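Local coordinates for Csc2 (Thermofilum pendens, PDB 4TXD), which probably binds CRISPR RNA as the Cas7-family subunit of a type I-D interference complex, through an RRM-like fold, and also binds a zinc ion, at residues A[65-70]-A[233-238]; A[86-91]-A[205-210]. One frame throughout, in Å; residues are numbered along the deposited sequence. Where two conformers were deposited one is given.

Overall arrangement
Contacts 1 and 2 lie 11 Å apart between centres, on the same side of the chain's centre and away from the zinc site. Along the chain, contact 2 is nested within contact 1: 65-70, 86-91, 205-210, then 233-238. Contact 1 belongs to a small three-stranded antiparallel sheet, whereas contact 2 sets strand 85-92 of the large seven-stranded sheet against the loop leaving strand 197-204. The two meet directly through probable backbone hydrogen bonds, Glu236 N to Arg208 O and Thr210 N to His234 O, so segment 205-210 bridges the two sheets. Pro90 completes the join by touching Val235, tying the small sheet to the RRM-like core.

Contact 1. Residues A[65-70]-A[233-238]; sequences LLLRTE and VHVEPG
Four backbone hydrogen bonds join Leu65 and Leu67 to Val235 and Val233, pairing strands 65-68 and 232-235 in a small antiparallel sheet. Leu65 and Val235 form one hydrogen-bonded pair, Leu65 N giving to Val235 O at 3.0 Å and Val235 N returning to Leu65 O at 2.9 Å. Two residues along, Leu67 N reaches Val233 O at 3.1 Å, with Val233 N to Leu67 O closing the second pair. Between them Leu66 and His234 make the non-hydrogen-bonded pair, where Leu66 CA lies 3.5 Å from Val233 O in a CA-H...O contact. The strand axes run 154° apart. The other edge of strand 65-68 bonds to strand 274-275, which places 65-68 in the middle of three strands; 232-235 is an outer strand and takes up loop 205-210 through His234 and Thr210.

One face of the sheet is apolar and buried. On it Leu65 and Val235 meet through their CB atoms at 4.0 Å, and Leu67 and Val233 do the same less closely. A diagonal contact links the pairs: CG2 of Val235 stands anti to the carbonyl carbon, its CG1 being anti to the backbone N (chi1 -177°), and from there CG2 touches Leu67 CD1 at 3.8 Å. Pro90 lies against Leu67 and Val235, and Phe241 against Leu65 and Val235, so this face packs on the core sheet.

The opposite face carries Leu66 and His234 and is partly exposed. The imidazole NE2 is hydrogen-bonded to Glu232, whose carboxylate also forms a salt bridge with Arg68. In the conformer given, one of two deposited for Leu66, a single methyl approaches the ring obliquely, Leu66 CD2 being 3.4 Å from His234 CD2.

Contact 2. Residues A[86-91]-A[205-210]; sequences AMEVPV and TQRRIT
Glu88 and Arg207 carry the polar part of this contact, a salt bridge in which both donors converge on one carboxylate oxygen. Arg207 NH2 lies 2.8 Å from Glu88 OE1, nearly in line with the carboxylate C-O bond, while Arg207 NE meets the anti lone pair of OE1 at 3.2 Å and a more bent N-H angle of 137°. The grip is therefore side-on, with OE1 close to the guanidinium plane and the two flat groups turned 38° from each other. An extended arginine chain, its CG trans to the backbone N (chi1 -175°), runs beside the glutamate in the same direction and brings its CD to 3.2 Å from Glu88 O. Ile209 CD1 covers one guanidinium face off-centre.

The apolar contact is made by Pro90 CG, which presses against Ile209 CG2 at 3.5 Å, the two side chains crossing. Other side chains of the strand pack on the loop's backbone: Pro90 CD rests near Gln206 O, Val89 CG1 lies against Gln206 C, and Met87 SD comes to 3.8 Å from Thr205 O.

Within the loop, Arg208 NH1 donates to Gln206 OE1 at 3.0 Å. Thr205 OG1 bonds to Lys305 O. Strand 85-92 is thus crossed by the loop leaving its antiparallel neighbour 197-204, one strand in from the outer strand 77-82 of the RRM-like antiparallel sheet of this Cas7-family protein.

Contact 1. Residues A[65-70]-A[233-238]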
loop_
_atom_site.group_PDB
_atom_site.type_symbol
_atom_site.label_atom_id
_atom_site.label_comp_id
_atom_site.label_asym_id
_atom_site.label_seq_id
_atom_site.Cartn_x
_atom_site.Cartn_y
_atom_site.Cartn_z
ATOM N N LEU A 65 10.303 -12.930 -11.049
ATOM C CA LEU A 65 10.014 -12.539 -9.686
ATOM C C LEU A 65 10.318 -13.669 -8.733
ATOM O O LEU A 65 9.833 -14.724 -8.970
ATOM C CB LEU A 65 8.561 -12.222 -9.489
ATOM C CG LEU A 65 7.992 -10.917 -9.930
ATOM C CD1 LEU A 65 6.557 -10.811 -9.494
ATOM C CD2 LEU A 65 8.833 -9.799 -9.363
ATOM N N LEU A 66 10.996 -13.494 -7.711
ATOM C CA LEU A 66 11.270 -14.551 -6.745
ATOM C C LEU A 66 10.367 -14.384 -5.526
ATOM O O LEU A 66 10.366 -13.333 -4.887
ATOM C CB LEU A 66 12.742 -14.538 -6.331
ATOM C CG LEU A 66 13.785 -14.385 -7.441
ATOM C CD1 LEU A 66 15.196 -14.419 -6.865
ATOM C CD2 LEU A 66 13.613 -15.449 -8.514
ATOM N N LEU A 67 9.639 -15.256 -5.232
ATOM C CA LEU A 67 8.784 -15.408 -4.066
ATOM C C LEU A 67 9.382 -16.359 -3.026
ATOM O O LEU A 67 9.753 -17.425 -3.339
ATOM C CB LEU A 67 7.382 -15.879 -4.421
ATOM C CG LEU A 67 6.572 -15.044 -5.401
ATOM C CD1 LEU A 67 5.238 -15.658 -5.766
ATOM C CD2 LEU A 67 6.394 -13.642 -4.889
ATOM N N ARG A 68 9.438 -15.908 -1.795
ATOM C CA ARG A 68 9.922 -16.716 -0.694
ATOM C C ARG A 68 8.963 -16.672 0.465
ATOM O O ARG A 68 8.461 -15.658 0.782
ATOM C CB ARG A 68 11.252 -16.212 -0.198
ATOM C CG ARG A 68 12.322 -16.213 -1.217
ATOM C CD ARG A 68 13.601 -15.711 -0.603
ATOM N NE ARG A 68 14.611 -16.718 -0.613
ATOM C CZ ARG A 68 15.613 -16.741 -1.471
ATOM N NH1 ARG A 68 16.498 -17.706 -1.418
ATOM N NH2 ARG A 68 15.725 -15.798 -2.378
ATOM N N THR A 69 8.709 -17.816 1.064
ATOM C CA THR A 69 7.875 -17.850 2.265
ATOM C C THR A 69 8.584 -17.136 3.412
ATOM O O THR A 69 9.801 -17.029 3.404
ATOM C CB THR A 69 7.554 -19.294 2.684
ATOM O OG1 THR A 69 8.771 -20.049 2.706
ATOM C CG2 THR A 69 6.590 -19.924 1.690
ATOM N N GLU A 70 7.825 -16.639 4.387
ATOM C CA GLU A 70 8.421 -16.057 5.589
ATOM C C GLU A 70 7.716 -16.535 6.853
ATOM O O GLU A 70 6.928 -15.798 7.449
ATOM C CB GLU A 70 8.380 -14.530 5.544
ATOM C CG GLU A 70 9.735 -13.865 5.730
ATOM C CD GLU A 70 10.487 -13.694 4.422
ATOM O OE1 GLU A 70 11.265 -14.600 4.048
ATOM O OE2 GLU A 70 10.298 -12.648 3.766
ATOM N N VAL A 233 9.685 -19.805 -5.135
ATOM C CA VAL A 233 9.049 -19.871 -6.418
ATOM C C VAL A 233 9.629 -18.845 -7.365
ATOM O O VAL A 233 9.771 -17.738 -7.019
ATOM C CB VAL A 233 7.544 -19.620 -6.302
ATOM C CG1 VAL A 233 6.898 -19.630 -7.650
ATOM C CG2 VAL A 233 6.898 -20.643 -5.412
ATOM N N HIS A 234 9.923 -19.266 -8.573
ATOM C CA HIS A 234 10.414 -18.362 -9.580
ATOM C C HIS A 234 9.350 -18.119 -10.620
ATOM O O HIS A 234 9.066 -18.972 -11.390
ATOM C CB HIS A 234 11.676 -18.899 -10.230
ATOM C CG HIS A 234 12.803 -19.083 -9.276
ATOM N ND1 HIS A 234 13.967 -19.725 -9.603
ATOM C CD2 HIS A 234 12.934 -18.706 -7.995
ATOM C CE1 HIS A 234 14.768 -19.726 -8.562
ATOM N NE2 HIS A 234 14.165 -19.113 -7.575
ATOM N N VAL A 235 8.768 -16.940 -10.575
ATOM C CA VAL A 235 7.677 -16.563 -11.469
ATOM C C VAL A 235 8.256 -16.009 -12.782
ATOM O O VAL A 235 9.162 -15.169 -12.763
ATOM C CB VAL A 235 6.769 -15.515 -10.805
ATOM C CG1 VAL A 235 5.586 -15.175 -11.697
ATOM C CG2 VAL A 235 6.291 -16.026 -9.434
ATOM N N GLU A 236 7.747 -16.489 -13.913
ATOM C CA GLU A 236 8.359 -16.171 -15.212
ATOM C C GLU A 236 8.000 -14.771 -15.692
ATOM O O GLU A 236 6.934 -14.275 -15.395
ATOM C CB GLU A 236 7.953 -17.222 -16.256
ATOM C CG GLU A 236 8.633 -18.556 -15.988
ATOM C CD GLU A 236 8.116 -19.680 -16.830
ATOM O OE1 GLU A 236 7.080 -19.501 -17.502
ATOM O OE2 GLU A 236 8.766 -20.743 -16.820
ATOM N N PRO A 237 8.914 -14.130 -16.442
ATOM C CA PRO A 237 8.689 -12.778 -16.975
ATOM C C PRO A 237 7.361 -12.705 -17.716
ATOM O O PRO A 237 6.981 -13.671 -18.376
ATOM C CB PRO A 237 9.865 -12.572 -17.930
ATOM C CG PRO A 237 10.967 -13.443 -17.357
ATOM C CD PRO A 237 10.262 -14.645 -16.740
ATOM N N GLY A 238 6.650 -11.596 -17.579
ATOM C CA GLY A 238 5.384 -11.409 -18.272
ATOM C C GLY A 238 4.149 -11.868 -17.511
ATOM O O GLY A 238 3.038 -11.503 -17.871
#

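Contact 2. Residues A[86-91]-A[205-210]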
loop_
_atom_site.group_PDB
_atom_site.type_symbol
_atom_site.label_atom_id
_atom_site.label_comp_id
_atom_site.label_asym_id
_atom_site.label_seq_id
_atom_site.Cartn_x
_atom_site.Cartn_y
_atom_site.Cartn_z
ATOM N N ALA A 86 -9.379 -26.233 -12.090
ATOM C CA ALA A 86 -8.674 -25.638 -10.960
ATOM C C ALA A 86 -7.189 -25.593 -11.256
ATOM O O ALA A 86 -6.630 -26.570 -11.773
ATOM C CB ALA A 86 -8.941 -26.431 -9.680
ATOM N N MET A 87 -6.549 -24.466 -10.955
ATOM C CA MET A 87 -5.091 -24.343 -11.161
ATOM C C MET A 87 -4.412 -23.631 -9.982
ATOM O O MET A 87 -4.911 -22.620 -9.478
ATOM C CB MET A 87 -4.757 -23.615 -12.484
ATOM C CG MET A 87 -5.305 -22.204 -12.667
ATOM S SD MET A 87 -4.599 -21.306 -14.122
ATOM C CE MET A 87 -5.286 -22.227 -15.512
ATOM N N GLU A 88 -3.293 -24.152 -9.571
ATOM C CA GLU A 88 -2.538 -23.516 -8.553
ATOM C C GLU A 88 -1.621 -22.482 -9.197
ATOM O O GLU A 88 -0.957 -22.773 -10.129
ATOM C CB GLU A 88 -1.895 -24.549 -7.665
ATOM C CG GLU A 88 -0.420 -24.613 -7.582
ATOM C CD GLU A 88 0.073 -26.031 -7.269
ATOM O OE1 GLU A 88 0.850 -26.553 -8.084
ATOM O OE2 GLU A 88 -0.344 -26.601 -6.248
ATOM N N VAL A 89 -1.713 -21.256 -8.708
ATOM C CA VAL A 89 -1.009 -20.134 -9.314
ATOM C C VAL A 89 -0.190 -19.424 -8.248
ATOM O O VAL A 89 -0.510 -19.496 -7.061
ATOM C CB VAL A 89 -1.988 -19.112 -9.955
ATOM C CG1 VAL A 89 -2.772 -19.749 -11.117
ATOM C CG2 VAL A 89 -2.941 -18.538 -8.897
ATOM N N PRO A 90 0.845 -18.699 -8.670
ATOM C CA PRO A 90 1.561 -17.835 -7.726
ATOM C C PRO A 90 0.653 -16.761 -7.153
ATOM O O PRO A 90 -0.270 -16.280 -7.817
ATOM C CB PRO A 90 2.669 -17.190 -8.580
ATOM C CG PRO A 90 2.740 -17.979 -9.815
ATOM C CD PRO A 90 1.446 -18.708 -10.013
ATOM N N VAL A 91 0.936 -16.376 -5.919
ATOM C CA VAL A 91 0.154 -15.345 -5.254
ATOM C C VAL A 91 1.082 -14.444 -4.448
ATOM O O VAL A 91 2.090 -14.903 -3.887
ATOM C CB VAL A 91 -0.931 -15.973 -4.341
ATOM C CG1 VAL A 91 -0.290 -16.864 -3.297
ATOM C CG2 VAL A 91 -1.784 -14.900 -3.676
ATOM N N THR A 205 -2.735 -15.082 -13.025
ATOM C CA THR A 205 -3.782 -15.730 -13.801
ATOM C C THR A 205 -3.294 -16.982 -14.520
ATOM O O THR A 205 -4.057 -17.716 -15.071
ATOM C CB THR A 205 -4.349 -14.804 -14.868
ATOM O OG1 THR A 205 -3.310 -14.368 -15.701
ATOM C CG2 THR A 205 -4.989 -13.639 -14.265
ATOM N N GLN A 206 -1.998 -17.190 -14.490
ATOM C CA GLN A 206 -1.379 -18.361 -15.100
ATOM C C GLN A 206 -0.326 -18.925 -14.171
ATOM O O GLN A 206 0.300 -18.183 -13.396
ATOM C CB GLN A 206 -0.736 -18.009 -16.453
ATOM C CG GLN A 206 -1.690 -17.436 -17.488
ATOM C CD GLN A 206 -0.950 -16.786 -18.638
ATOM O OE1 GLN A 206 -0.125 -15.889 -18.432
ATOM N NE2 GLN A 206 -1.231 -17.237 -19.855
ATOM N N ARG A 207 -0.125 -20.234 -14.275
ATOM C CA ARG A 207 0.903 -20.936 -13.526
ATOM C C ARG A 207 2.196 -20.927 -14.326
ATOM O O ARG A 207 2.518 -21.904 -15.000
ATOM C CB ARG A 207 0.460 -22.374 -13.233
ATOM C CG ARG A 207 1.398 -23.179 -12.340
ATOM C CD ARG A 207 0.821 -24.596 -12.092
ATOM N NE ARG A 207 1.402 -25.270 -10.921
ATOM C CZ ARG A 207 2.611 -25.820 -10.910
ATOM N NH1 ARG A 207 3.369 -25.760 -11.996
ATOM N NH2 ARG A 207 3.070 -26.416 -9.819
ATOM N N ARG A 208 2.921 -19.817 -14.288
ATOM C CA ARG A 208 4.121 -19.704 -15.108
ATOM C C ARG A 208 5.318 -19.617 -14.181
ATOM O O ARG A 208 5.784 -18.522 -13.843
ATOM C CB ARG A 208 4.031 -18.493 -16.055
ATOM C CG ARG A 208 3.045 -18.723 -17.218
ATOM C CD ARG A 208 2.683 -17.436 -17.943
ATOM N NE ARG A 208 3.848 -16.750 -18.508
ATOM C CZ ARG A 208 3.785 -15.591 -19.161
ATOM N NH1 ARG A 208 2.608 -14.987 -19.351
ATOM N NH2 ARG A 208 4.895 -15.039 -19.636
ATOM N N ILE A 209 5.746 -20.788 -13.704
ATOM C CA ILE A 209 6.838 -20.863 -12.741
ATOM C C ILE A 209 7.882 -21.876 -13.181
ATOM O O ILE A 209 7.600 -22.821 -13.935
ATOM C CB ILE A 209 6.345 -21.216 -11.319
ATOM C CG1 ILE A 209 5.819 -22.659 -11.255
ATOM C CG2 ILE A 209 5.286 -20.204 -10.842
ATOM C CD1 ILE A 209 5.612 -23.182 -9.817
ATOM N N THR A 210 9.108 -21.663 -12.728
ATOM C CA THR A 210 10.180 -22.593 -13.042
ATOM C C THR A 210 9.879 -23.960 -12.417
ATOM O O THR A 210 9.566 -24.049 -11.228
ATOM C CB THR A 210 11.538 -22.087 -12.540
ATOM O OG1 THR A 210 11.838 -20.820 -13.148
ATOM C CG2 THR A 210 12.631 -23.089 -12.916
#